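Local coordinates for PKS (Streptomyces albus, PDB 4OQJ), which probably acts as a ketosynthase of the oxazolomycin polyketide synthase, extending carrier-bound acyl chains by decarboxylative condensation, at residues R97-L102 / M164-K169; I103-R108 / R703-P708; V198-A203 / A443-E448; V263-L268 / A280-T285. All coordinates share one frame; numbering follows the deposited sequence.

Interaction 1: R97-L102 / M164-K169; sequences RDEAEL and MITNDK
Leu102 and Thr166 lie side by side here, and the neighbouring Asn167 bonds to Leu102. The amide nitrogen of Asn167, ND2, donates to the backbone oxygen of Leu102 at 2.8 Å. The bond is bent: the N-H...O angle is 143°, and the donor approaches tilted 34° from the carbonyl plane. Beside this bond, Leu102 CB lies 3.6 Å from Thr166 OG1, with the threonine CB just behind. Glu99, one turn back along the helix, reaches over from the side with an extended chain, its CG anti to the backbone N (chi1 170°), which brings OE1 to 3.9 Å from Thr166 CG2. These pieces join helix 97-102 to the end region of helix 157-167, within the N-terminal half of the thiolase-fold ketosynthase; the second helix belongs to the long excursion between strands 132-138 and 186-190. In the next shell, Arg162 forms a salt bridge with Glu99 OE1, while its backbone oxygen takes a hydrogen bond from Thr166 OG1. Asn167 is fixed at both ends of its amide, since ND2 also bonds Met163 O and OD1 is held by Asn141. Beyond Asn167 the chain is turned by Met164 O, which accepts from both Asn167 N and Asp168 N, and it then runs into the dimer interface, where Lys169 forms a salt bridge with Asp168 of the second subunit.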
loop_
_atom_site.group_PDB
_atom_site.type_symbol
_atom_site.label_atom_id
_atom_site.label_comp_id
_atom_site.label_asym_id
_atom_site.label_seq_id
_atom_site.Cartn_x
_atom_site.Cartn_y
_atom_site.Cartn_z
ATOM N N ARG A 97 -23.842 12.191 15.465
ATOM C CA ARG A 97 -23.062 12.423 16.676
ATOM C C ARG A 97 -22.496 11.124 17.244
ATOM O O ARG A 97 -21.323 11.061 17.621
ATOM C CB ARG A 97 -23.910 13.097 17.758
ATOM C CG ARG A 97 -24.405 14.489 17.429
ATOM C CD ARG A 97 -24.823 15.243 18.692
ATOM N NE ARG A 97 -23.867 16.300 19.043
ATOM C CZ ARG A 97 -22.796 16.139 19.821
ATOM N NH1 ARG A 97 -22.514 14.956 20.357
ATOM N NH2 ARG A 97 -21.999 17.172 20.068
ATOM N N ASP A 98 -23.339 10.096 17.341
ATOM C CA ASP A 98 -22.900 8.815 17.888
ATOM C C ASP A 98 -21.777 8.240 17.043
ATOM O O ASP A 98 -20.814 7.703 17.579
ATOM C CB ASP A 98 -24.050 7.812 17.966
ATOM C CG ASP A 98 -25.044 8.143 19.070
ATOM O OD1 ASP A 98 -24.729 9.010 19.917
ATOM O OD2 ASP A 98 -26.137 7.529 19.091
ATOM N N GLU A 99 -21.878 8.355 15.725
ATOM C CA GLU A 99 -20.825 7.799 14.889
ATOM C C GLU A 99 -19.559 8.643 15.006
ATOM O O GLU A 99 -18.456 8.088 15.073
ATOM C CB GLU A 99 -21.250 7.688 13.424
ATOM C CG GLU A 99 -20.058 7.326 12.522
ATOM C CD GLU A 99 -20.451 6.694 11.207
ATOM O OE1 GLU A 99 -20.393 5.450 11.118
ATOM O OE2 GLU A 99 -20.794 7.437 10.261
ATOM N N ALA A 100 -19.704 9.971 15.047
ATOM C CA ALA A 100 -18.535 10.849 15.131
ATOM C C ALA A 100 -17.715 10.545 16.376
ATOM O O ALA A 100 -16.482 10.592 16.365
ATOM C CB ALA A 100 -18.955 12.306 15.139
ATOM N N GLU A 101 -18.422 10.271 17.458
ATOM C CA GLU A 101 -17.793 9.934 18.725
ATOM C C GLU A 101 -17.010 8.631 18.618
ATOM O O GLU A 101 -15.949 8.487 19.220
ATOM C CB GLU A 101 -18.855 9.824 19.816
ATOM C CG GLU A 101 -18.347 9.305 21.152
ATOM C CD GLU A 101 -19.426 9.317 22.223
ATOM O OE1 GLU A 101 -19.760 8.232 22.750
ATOM O OE2 GLU A 101 -19.939 10.415 22.530
ATOM N N LEU A 102 -17.539 7.676 17.859
ATOM C CA LEU A 102 -16.873 6.389 17.706
ATOM C C LEU A 102 -15.614 6.456 16.824
ATOM O O LEU A 102 -14.661 5.713 17.054
ATOM C CB LEU A 102 -17.839 5.364 17.125
ATOM C CG LEU A 102 -18.926 4.822 18.061
ATOM C CD1 LEU A 102 -19.726 3.755 17.344
ATOM C CD2 LEU A 102 -18.342 4.251 19.348
HETATM N N MSE A 164 -15.324 -1.524 14.926
HETATM C CA MSE A 164 -14.282 -1.927 13.988
HETATM C C MSE A 164 -14.265 -1.047 12.731
HETATM O O MSE A 164 -13.190 -0.604 12.292
HETATM C CB MSE A 164 -14.454 -3.396 13.586
HETATM C CG MSE A 164 -13.473 -3.865 12.511
HETATM SE SE MSE A 164 -13.936 -5.630 11.800
HETATM C CE MSE A 164 -15.386 -5.057 10.589
ATOM N N ILE A 165 -15.424 -0.782 12.137
ATOM C CA ILE A 165 -15.403 -0.009 10.886
ATOM C C ILE A 165 -15.181 1.474 11.148
ATOM O O ILE A 165 -14.917 2.212 10.204
ATOM C CB ILE A 165 -16.694 -0.192 10.032
ATOM C CG1 ILE A 165 -17.926 0.363 10.750
ATOM C CG2 ILE A 165 -16.866 -1.656 9.669
ATOM C CD1 ILE A 165 -19.219 0.174 9.974
ATOM N N THR A 166 -15.243 1.908 12.413
ATOM C CA THR A 166 -14.930 3.303 12.729
ATOM C C THR A 166 -13.530 3.479 13.316
ATOM O O THR A 166 -13.114 4.606 13.578
ATOM C CB THR A 166 -15.950 3.928 13.719
ATOM O OG1 THR A 166 -16.043 3.135 14.905
ATOM C CG2 THR A 166 -17.337 4.038 13.075
ATOM N N ASN A 167 -12.786 2.384 13.488
ATOM C CA ASN A 167 -11.497 2.464 14.173
ATOM C C ASN A 167 -10.337 1.674 13.587
ATOM O O ASN A 167 -9.178 1.995 13.869
ATOM C CB ASN A 167 -11.673 2.037 15.629
ATOM C CG ASN A 167 -12.223 3.154 16.476
ATOM O OD1 ASN A 167 -11.474 4.004 16.953
ATOM N ND2 ASN A 167 -13.542 3.180 16.639
ATOM N N ASP A 168 -10.609 0.644 12.800
ATOM C CA ASP A 168 -9.496 -0.151 12.296
ATOM C C ASP A 168 -8.753 0.637 11.202
ATOM O O ASP A 168 -9.337 1.483 10.509
ATOM C CB ASP A 168 -9.988 -1.506 11.798
ATOM C CG ASP A 168 -8.924 -2.590 11.927
ATOM O OD1 ASP A 168 -7.906 -2.344 12.612
ATOM O OD2 ASP A 168 -9.116 -3.688 11.369
ATOM N N LYS A 169 -7.452 0.391 11.081
ATOM C CA LYS A 169 -6.588 1.149 10.159
ATOM C C LYS A 169 -7.102 1.121 8.723
ATOM O O LYS A 169 -6.943 2.090 7.977
ATOM C CB LYS A 169 -5.161 0.586 10.186
ATOM C CG LYS A 169 -4.499 0.658 11.542
ATOM C CD LYS A 169 -3.145 1.360 11.480
ATOM C CE LYS A 169 -2.526 1.432 12.858
ATOM N NZ LYS A 169 -1.136 1.939 12.815
#

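Interaction 2: I103-R108 / R703-P708; sequences IDPQQR and RHWAEP
Arg108 reaches across to the backbone oxygen of His704, giving it NH1 at 2.8 Å, with a weak second bond from NH2. The rest of the guanidinium is spent at home: NE and NH2 grip Ile103 O side-on at 2.8 and 2.9 Å, both close to the guanidinium plane. NH2 is thus shared between the two carbonyls, and each carbonyl is met by two nitrogens. A bend at chi3 (-104°) carries the group back over the start of its own helix, where Pro105 CA lies over one face and His704 CB also packs against a face. Asp104, the N-cap, is satisfied too. OD1 caps Gln106 N, and OD2 uses its syn lone pair for Gln106 NE2 at 2.8 Å. Next to this polar cluster, Pro105 CG presses on Trp705 CZ3 at 3.5 Å, the two side chains crossing at about a right angle. The arrangement fits the linker that follows the ketosynthase in type I synthases, which returns from the flanking domain to lie on the ketosynthase. Here 703-708 runs past the N-terminus of helix 105-121, between helix 97-102, touched by His704, and helix 142-147, whose Tyr143 meets Trp705 edge-to-face.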
loop_
_atom_site.group_PDB
_atom_site.type_symbol
_atom_site.label_atom_id
_atom_site.label_comp_id
_atom_site.label_asym_id
_atom_site.label_seq_id
_atom_site.Cartn_x
_atom_site.Cartn_y
_atom_site.Cartn_z
ATOM N N ILE A 103 -15.609 7.333 15.824
ATOM C CA ILE A 103 -14.505 7.371 14.868
ATOM C C ILE A 103 -13.223 7.884 15.520
ATOM O O ILE A 103 -13.212 8.925 16.187
ATOM C CB ILE A 103 -14.834 8.253 13.639
ATOM C CG1 ILE A 103 -16.058 7.720 12.910
ATOM C CG2 ILE A 103 -13.658 8.270 12.655
ATOM C CD1 ILE A 103 -16.612 8.659 11.814
ATOM N N ASP A 104 -12.154 7.120 15.334
ATOM C CA ASP A 104 -10.816 7.514 15.739
ATOM C C ASP A 104 -10.552 8.965 15.302
ATOM O O ASP A 104 -10.721 9.299 14.139
ATOM C CB ASP A 104 -9.799 6.536 15.130
ATOM C CG ASP A 104 -8.330 6.875 15.453
ATOM O OD1 ASP A 104 -8.051 7.797 16.241
ATOM O OD2 ASP A 104 -7.441 6.179 14.903
ATOM N N PRO A 105 -10.155 9.834 16.244
ATOM C CA PRO A 105 -9.784 11.203 15.862
ATOM C C PRO A 105 -8.743 11.271 14.738
ATOM O O PRO A 105 -8.757 12.220 13.973
ATOM C CB PRO A 105 -9.190 11.789 17.146
ATOM C CG PRO A 105 -9.746 10.964 18.244
ATOM C CD PRO A 105 -9.993 9.598 17.690
ATOM N N GLN A 106 -7.857 10.292 14.638
ATOM C CA GLN A 106 -6.890 10.304 13.546
ATOM C C GLN A 106 -7.588 10.277 12.182
ATOM O O GLN A 106 -7.140 10.936 11.243
ATOM C CB GLN A 106 -5.931 9.122 13.672
ATOM C CG GLN A 106 -5.116 9.137 14.958
ATOM C CD GLN A 106 -4.157 7.975 15.035
ATOM O OE1 GLN A 106 -2.942 8.161 15.098
ATOM N NE2 GLN A 106 -4.699 6.763 15.020
ATOM N N GLN A 107 -8.680 9.516 12.080
ATOM C CA GLN A 107 -9.418 9.377 10.817
ATOM C C GLN A 107 -10.272 10.607 10.564
ATOM O O GLN A 107 -10.411 11.037 9.425
ATOM C CB GLN A 107 -10.292 8.110 10.826
ATOM C CG GLN A 107 -9.456 6.841 10.920
ATOM C CD GLN A 107 -10.168 5.573 10.499
ATOM O OE1 GLN A 107 -11.102 5.591 9.689
ATOM N NE2 GLN A 107 -9.701 4.447 11.028
ATOM N N ARG A 108 -10.830 11.185 11.627
ATOM C CA ARG A 108 -11.572 12.437 11.494
ATOM C C ARG A 108 -10.675 13.563 11.027
ATOM O O ARG A 108 -11.024 14.316 10.117
ATOM C CB ARG A 108 -12.219 12.835 12.819
ATOM C CG ARG A 108 -13.443 11.995 13.185
ATOM C CD ARG A 108 -14.014 12.481 14.474
ATOM N NE ARG A 108 -13.734 11.649 15.641
ATOM C CZ ARG A 108 -13.581 12.120 16.879
ATOM N NH1 ARG A 108 -13.562 13.430 17.115
ATOM N NH2 ARG A 108 -13.438 11.281 17.892
ATOM N N ARG A 703 -16.979 19.302 19.473
ATOM C CA ARG A 703 -16.241 18.249 20.160
ATOM C C ARG A 703 -16.959 16.902 20.093
ATOM O O ARG A 703 -18.136 16.796 20.408
ATOM C CB ARG A 703 -16.005 18.636 21.612
ATOM C CG ARG A 703 -15.321 17.550 22.434
ATOM C CD ARG A 703 -15.064 18.070 23.840
ATOM N NE ARG A 703 -14.599 17.040 24.769
ATOM C CZ ARG A 703 -13.325 16.709 24.957
ATOM N NH1 ARG A 703 -12.360 17.291 24.251
ATOM N NH2 ARG A 703 -13.015 15.781 25.846
ATOM N N HIS A 704 -16.235 15.883 19.649
ATOM C CA HIS A 704 -16.716 14.511 19.654
ATOM C C HIS A 704 -15.646 13.683 20.317
ATOM O O HIS A 704 -14.557 13.508 19.762
ATOM C CB HIS A 704 -17.003 14.001 18.237
ATOM C CG HIS A 704 -17.995 14.832 17.487
ATOM N ND1 HIS A 704 -19.356 14.653 17.607
ATOM C CD2 HIS A 704 -17.825 15.858 16.624
ATOM C CE1 HIS A 704 -19.984 15.533 16.846
ATOM N NE2 HIS A 704 -19.078 16.277 16.238
ATOM N N TRP A 705 -15.948 13.180 21.508
ATOM C CA TRP A 705 -14.945 12.512 22.317
ATOM C C TRP A 705 -15.594 11.512 23.266
ATOM O O TRP A 705 -16.404 11.878 24.105
ATOM C CB TRP A 705 -14.142 13.544 23.098
ATOM C CG TRP A 705 -12.848 13.033 23.601
ATOM C CD1 TRP A 705 -12.573 12.580 24.861
ATOM C CD2 TRP A 705 -11.634 12.920 22.858
ATOM N NE1 TRP A 705 -11.259 12.190 24.943
ATOM C CE2 TRP A 705 -10.661 12.388 23.723
ATOM C CE3 TRP A 705 -11.274 13.217 21.539
ATOM C CZ2 TRP A 705 -9.355 12.150 23.317
ATOM C CZ3 TRP A 705 -9.977 12.976 21.136
ATOM C CH2 TRP A 705 -9.034 12.450 22.022
ATOM N N ALA A 706 -15.255 10.243 23.097
ATOM C CA ALA A 706 -15.790 9.180 23.927
ATOM C C ALA A 706 -15.061 9.173 25.257
ATOM O O ALA A 706 -13.832 9.165 25.296
ATOM C CB ALA A 706 -15.648 7.832 23.238
ATOM N N GLU A 707 -15.822 9.178 26.344
ATOM C CA GLU A 707 -15.243 9.147 27.678
ATOM C C GLU A 707 -14.932 7.699 28.084
ATOM O O GLU A 707 -15.789 6.819 27.969
ATOM C CB GLU A 707 -16.193 9.806 28.678
ATOM C CG GLU A 707 -15.596 10.997 29.439
ATOM C CD GLU A 707 -15.018 12.083 28.534
ATOM O OE1 GLU A 707 -15.792 12.888 27.968
ATOM O OE2 GLU A 707 -13.776 12.142 28.406
ATOM N N PRO A 708 -13.693 7.435 28.532
ATOM C CA PRO A 708 -13.356 6.067 28.944
ATOM C C PRO A 708 -14.090 5.636 30.208
ATOM O O PRO A 708 -15.098 4.940 30.085
ATOM C CB PRO A 708 -11.841 6.128 29.182
ATOM C CG PRO A 708 -11.534 7.568 29.404
ATOM C CD PRO A 708 -12.527 8.337 28.595
#

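Interaction 3: V198-A203 / A443-E448; sequences VAVHLA and AHVIVE
Val198 and Ala443 bring a buried helix against the sheet in the layered alpha-beta core of the thiolase fold. Helix 195-209 is the one that in ketosynthases follows the active-site cysteine; strand 441-448 belongs to the C-terminal half of the fold. The closer end of the contact is at the start of both segments, where the CA atoms of Val198 and Ala443 come within 6.2 Å. The small alanine side chain lets the helix approach: Ala443 CB sits 4.3 Å from Val198 N and 4.4 Å from Val198 CG2, so it touches backbone as well as side chain. From there the two elements part. By the far end, the CA atoms of Ala203 and Glu448 are 17.6 Å apart, and Val447 turns instead to Leu381 and Leu388 of helix 376-390, while Glu448, partly exposed, pairs with Arg430. The strand alternates as expected, with Ala443 and Val445 facing helix 195-209 while His444 and Ile446 serve the other side, against helix 302-316. His201 points toward the strand without touching it; its ring is held at both nitrogens, by Thr285 OG1 at ND1 and by Asp211 of the second subunit at NE2, so this helix also borders the dimer interface. The second apolar touch is looser than a close van der Waals fit: Val200, with CG1 anti to the backbone N (chi1 167°), extends that methyl to 4.5 Å from Val445 CG2.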
loop_
_atom_site.group_PDB
_atom_site.type_symbol
_atom_site.label_atom_id
_atom_site.label_comp_id
_atom_site.label_asym_id
_atom_site.label_seq_id
_atom_site.Cartn_x
_atom_site.Cartn_y
_atom_site.Cartn_z
ATOM N N VAL A 198 6.156 6.499 2.038
ATOM C CA VAL A 198 5.709 5.287 1.350
ATOM C C VAL A 198 4.359 5.543 0.667
ATOM O O VAL A 198 4.162 5.148 -0.479
ATOM C CB VAL A 198 5.619 4.085 2.315
ATOM C CG1 VAL A 198 5.040 2.856 1.620
ATOM C CG2 VAL A 198 7.006 3.756 2.884
ATOM N N ALA A 199 3.440 6.238 1.339
ATOM C CA ALA A 199 2.155 6.545 0.729
ATOM C C ALA A 199 2.382 7.413 -0.506
ATOM O O ALA A 199 1.767 7.194 -1.558
ATOM C CB ALA A 199 1.235 7.242 1.718
ATOM N N VAL A 200 3.284 8.391 -0.381
ATOM C CA VAL A 200 3.636 9.237 -1.515
ATOM C C VAL A 200 4.206 8.376 -2.645
ATOM O O VAL A 200 3.848 8.541 -3.811
ATOM C CB VAL A 200 4.647 10.339 -1.107
ATOM C CG1 VAL A 200 5.257 11.018 -2.329
ATOM C CG2 VAL A 200 3.962 11.393 -0.236
ATOM N N HIS A 201 5.098 7.452 -2.301
ATOM C CA HIS A 201 5.691 6.578 -3.308
ATOM C C HIS A 201 4.623 5.776 -4.047
ATOM O O HIS A 201 4.625 5.704 -5.287
ATOM C CB HIS A 201 6.691 5.650 -2.653
ATOM C CG HIS A 201 7.204 4.577 -3.552
ATOM N ND1 HIS A 201 8.222 4.789 -4.453
ATOM C CD2 HIS A 201 6.866 3.272 -3.651
ATOM C CE1 HIS A 201 8.494 3.651 -5.073
ATOM N NE2 HIS A 201 7.688 2.717 -4.608
ATOM N N LEU A 202 3.686 5.186 -3.307
ATOM C CA LEU A 202 2.678 4.350 -3.961
ATOM C C LEU A 202 1.698 5.198 -4.781
ATOM O O LEU A 202 1.254 4.766 -5.846
ATOM C CB LEU A 202 1.925 3.500 -2.939
ATOM C CG LEU A 202 2.796 2.459 -2.224
ATOM C CD1 LEU A 202 2.001 1.799 -1.112
ATOM C CD2 LEU A 202 3.343 1.418 -3.203
ATOM N N ALA A 203 1.387 6.396 -4.301
ATOM C CA ALA A 203 0.554 7.326 -5.068
ATOM C C ALA A 203 1.206 7.654 -6.417
ATOM O O ALA A 203 0.547 7.627 -7.464
ATOM C CB ALA A 203 0.311 8.581 -4.285
ATOM N N ALA A 443 12.368 5.274 2.984
ATOM C CA ALA A 443 11.876 6.016 1.841
ATOM C C ALA A 443 12.679 7.298 1.655
ATOM O O ALA A 443 13.141 7.900 2.632
ATOM C CB ALA A 443 10.421 6.336 2.014
ATOM N N HIS A 444 12.859 7.696 0.401
ATOM C CA HIS A 444 13.503 8.969 0.069
ATOM C C HIS A 444 12.830 9.520 -1.182
ATOM O O HIS A 444 12.559 8.786 -2.128
ATOM C CB HIS A 444 15.003 8.788 -0.142
ATOM C CG HIS A 444 15.777 10.074 -0.255
ATOM N ND1 HIS A 444 16.209 10.788 0.847
ATOM C CD2 HIS A 444 16.213 10.759 -1.341
ATOM C CE1 HIS A 444 16.893 11.847 0.439
ATOM N NE2 HIS A 444 16.919 11.846 -0.882
ATOM N N VAL A 445 12.539 10.812 -1.157
ATOM C CA VAL A 445 11.813 11.500 -2.217
ATOM C C VAL A 445 12.647 12.690 -2.715
ATOM O O VAL A 445 13.220 13.449 -1.912
ATOM C CB VAL A 445 10.449 11.972 -1.701
ATOM C CG1 VAL A 445 9.716 12.850 -2.720
ATOM C CG2 VAL A 445 9.617 10.775 -1.318
ATOM N N ILE A 446 12.731 12.841 -4.037
ATOM C CA ILE A 446 13.457 13.953 -4.640
ATOM C C ILE A 446 12.439 14.973 -5.097
ATOM O O ILE A 446 11.515 14.649 -5.856
ATOM C CB ILE A 446 14.310 13.525 -5.845
ATOM C CG1 ILE A 446 15.301 12.411 -5.448
ATOM C CG2 ILE A 446 15.029 14.742 -6.453
ATOM C CD1 ILE A 446 16.268 12.778 -4.351
ATOM N N VAL A 447 12.615 16.200 -4.633
ATOM C CA VAL A 447 11.670 17.284 -4.905
ATOM C C VAL A 447 12.410 18.453 -5.550
ATOM O O VAL A 447 13.513 18.799 -5.124
ATOM C CB VAL A 447 10.967 17.785 -3.614
ATOM C CG1 VAL A 447 9.834 18.709 -3.967
ATOM C CG2 VAL A 447 10.439 16.624 -2.786
ATOM N N GLU A 448 11.793 19.050 -6.572
ATOM C CA GLU A 448 12.341 20.208 -7.270
ATOM C C GLU A 448 11.388 21.411 -7.182
ATOM O O GLU A 448 10.157 21.270 -7.040
ATOM C CB GLU A 448 12.618 19.843 -8.731
ATOM C CG GLU A 448 13.343 20.901 -9.539
ATOM C CD GLU A 448 13.750 20.396 -10.919
ATOM O OE1 GLU A 448 14.741 19.636 -11.020
ATOM O OE2 GLU A 448 13.068 20.740 -11.906
#

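Interaction 4: V263-L268 / A280-T285; sequences VVLKRL and AVIKGT
A beta-alpha-beta crossover brings these two segments together: strand 259-267 runs into helix 268-274, and the chain returns in strand 280-289, running in the same sense within the sheet though twisted well away from the first, with strand 23-31 between them. The contact therefore spans an intervening strand and is made wholly by side chains. Leu265 and Ile282, whose CA atoms stand 9.0 Å apart, meet through their ends, Leu265 CD2 lying 3.8 Å from Ile282 CD1. The isoleucine chain is stretched out beyond CG1 (chi2 170°), which carries its terminal methyl over to the leucine, and the two chains cross at about a right angle. At the other end, Leu268 CD2 fits against both branches of Val281, 4.0 Å from CG2 and 4.1 Å from CG1. With its CG anti to the backbone N (chi1 176°), Leu268 extends toward the returning strand from the first turn of the helix, just after the N-cap residue Arg267. All four side chains are buried, and the touches are purely apolar. Val281 and Ile282, being consecutive in a strand, serve opposite faces of the sheet, so the middle strand is bridged on both. On one face Leu265 leans on Ile23 and Val25 and, with Ile282, packs under helix 195-209; on the other, Leu268 rests on Ala24 of strand 23-31 and on the loop preceding it.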
loop_
_atom_site.group_PDB
_atom_site.type_symbol
_atom_site.label_atom_id
_atom_site.label_comp_id
_atom_site.label_asym_id
_atom_site.label_seq_id
_atom_site.Cartn_x
_atom_site.Cartn_y
_atom_site.Cartn_z
ATOM N N VAL A 263 -0.898 15.627 0.702
ATOM C CA VAL A 263 -0.595 16.280 -0.551
ATOM C C VAL A 263 -1.475 15.709 -1.649
ATOM O O VAL A 263 -1.912 14.558 -1.572
ATOM C CB VAL A 263 0.895 16.125 -0.933
ATOM C CG1 VAL A 263 1.774 16.783 0.115
ATOM C CG2 VAL A 263 1.270 14.636 -1.108
ATOM N N VAL A 264 -1.731 16.535 -2.659
ATOM C CA VAL A 264 -2.490 16.145 -3.847
ATOM C C VAL A 264 -1.517 16.118 -5.024
ATOM O O VAL A 264 -0.832 17.109 -5.281
ATOM C CB VAL A 264 -3.637 17.130 -4.121
ATOM C CG1 VAL A 264 -4.435 16.741 -5.373
ATOM C CG2 VAL A 264 -4.548 17.238 -2.914
ATOM N N LEU A 265 -1.450 14.980 -5.713
ATOM C CA LEU A 265 -0.447 14.716 -6.736
ATOM C C LEU A 265 -1.113 14.500 -8.090
ATOM O O LEU A 265 -2.218 13.962 -8.163
ATOM C CB LEU A 265 0.381 13.485 -6.356
ATOM C CG LEU A 265 1.010 13.560 -4.956
ATOM C CD1 LEU A 265 1.708 12.260 -4.595
ATOM C CD2 LEU A 265 1.984 14.722 -4.861
ATOM N N LYS A 266 -0.421 14.921 -9.149
ATOM C CA LYS A 266 -0.897 14.826 -10.523
ATOM C C LYS A 266 0.315 14.842 -11.441
ATOM O O LYS A 266 1.308 15.489 -11.121
ATOM C CB LYS A 266 -1.824 16.003 -10.848
ATOM C CG LYS A 266 -2.427 15.974 -12.255
ATOM C CD LYS A 266 -3.145 17.291 -12.580
ATOM C CE LYS A 266 -4.610 17.100 -12.846
ATOM N NZ LYS A 266 -5.311 18.355 -13.280
ATOM N N ARG A 267 0.262 14.151 -12.572
ATOM C CA ARG A 267 1.382 14.220 -13.506
ATOM C C ARG A 267 1.662 15.670 -13.799
ATOM O O ARG A 267 0.734 16.449 -13.969
ATOM C CB ARG A 267 1.092 13.515 -14.816
ATOM C CG ARG A 267 0.970 12.030 -14.747
ATOM C CD ARG A 267 0.879 11.520 -16.158
ATOM N NE ARG A 267 0.593 10.096 -16.221
ATOM C CZ ARG A 267 1.443 9.173 -16.660
ATOM N NH1 ARG A 267 2.668 9.500 -17.088
ATOM N NH2 ARG A 267 1.059 7.904 -16.675
ATOM N N LEU A 268 2.930 16.036 -13.859
ATOM C CA LEU A 268 3.277 17.439 -14.082
ATOM C C LEU A 268 2.742 17.939 -15.409
ATOM O O LEU A 268 2.218 19.052 -15.482
ATOM C CB LEU A 268 4.788 17.645 -14.036
ATOM C CG LEU A 268 5.254 19.064 -14.358
ATOM C CD1 LEU A 268 4.625 20.073 -13.415
ATOM C CD2 LEU A 268 6.795 19.154 -14.302
ATOM N N ALA A 280 5.400 22.254 -6.155
ATOM C CA ALA A 280 6.727 21.655 -6.279
ATOM C C ALA A 280 6.606 20.454 -7.206
ATOM O O ALA A 280 5.484 20.039 -7.518
ATOM C CB ALA A 280 7.262 21.243 -4.914
ATOM N N VAL A 281 7.737 19.885 -7.625
ATOM C CA VAL A 281 7.747 18.721 -8.511
ATOM C C VAL A 281 8.500 17.557 -7.851
ATOM O O VAL A 281 9.621 17.705 -7.407
ATOM C CB VAL A 281 8.394 19.044 -9.868
ATOM C CG1 VAL A 281 8.383 17.830 -10.785
ATOM C CG2 VAL A 281 7.690 20.227 -10.527
ATOM N N ILE A 282 7.845 16.411 -7.764
ATOM C CA ILE A 282 8.478 15.177 -7.317
ATOM C C ILE A 282 9.120 14.530 -8.535
ATOM O O ILE A 282 8.442 14.202 -9.518
ATOM C CB ILE A 282 7.463 14.251 -6.650
ATOM C CG1 ILE A 282 6.948 14.909 -5.367
ATOM C CG2 ILE A 282 8.089 12.889 -6.333
ATOM C CD1 ILE A 282 5.774 14.206 -4.747
ATOM N N LYS A 283 10.443 14.421 -8.485
ATOM C CA LYS A 283 11.243 13.920 -9.595
ATOM C C LYS A 283 11.380 12.416 -9.514
ATOM O O LYS A 283 11.547 11.735 -10.531
ATOM C CB LYS A 283 12.632 14.563 -9.581
ATOM C CG LYS A 283 12.632 16.087 -9.548
ATOM C CD LYS A 283 12.306 16.684 -10.900
ATOM C CE LYS A 283 13.439 16.491 -11.910
ATOM N NZ LYS A 283 13.031 16.969 -13.262
ATOM N N GLY A 284 11.322 11.894 -8.292
ATOM C CA GLY A 284 11.490 10.472 -8.085
ATOM C C GLY A 284 11.352 10.086 -6.624
ATOM O O GLY A 284 11.455 10.931 -5.722
ATOM N N THR A 285 11.097 8.804 -6.397
ATOM C CA THR A 285 10.921 8.264 -5.053
ATOM C C THR A 285 11.478 6.857 -5.017
ATOM O O THR A 285 11.537 6.193 -6.047
ATOM C CB THR A 285 9.440 8.210 -4.630
ATOM O OG1 THR A 285 8.750 7.232 -5.427
ATOM C CG2 THR A 285 8.749 9.567 -4.792
#

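Interactions 3 and 4 occupy the core: their centres are 8 Å apart, and strands 441-448 and 280-289 are sheet neighbours, joined by Glu448 N to Val281 O at 2.7 Å. Helix 195-209 is one partner in interaction 3 and covers Leu265 and Ile282 of interaction 4; both contacts are apolar. Interactions 1 and 2, their centres about 30 to 32 Å from those two centres, form a second cluster, where helices 97-102 and 105-121 follow each other and Thr166 O meets Asp104 N at 3.2 Å. There, at helix ends, side-chain nitrogens take up backbone carbonyls. Interaction 1 is only partly buried; interaction 2 alone includes 703-708, the last modelled residues. Interactions 1 and 3 reach the second subunit.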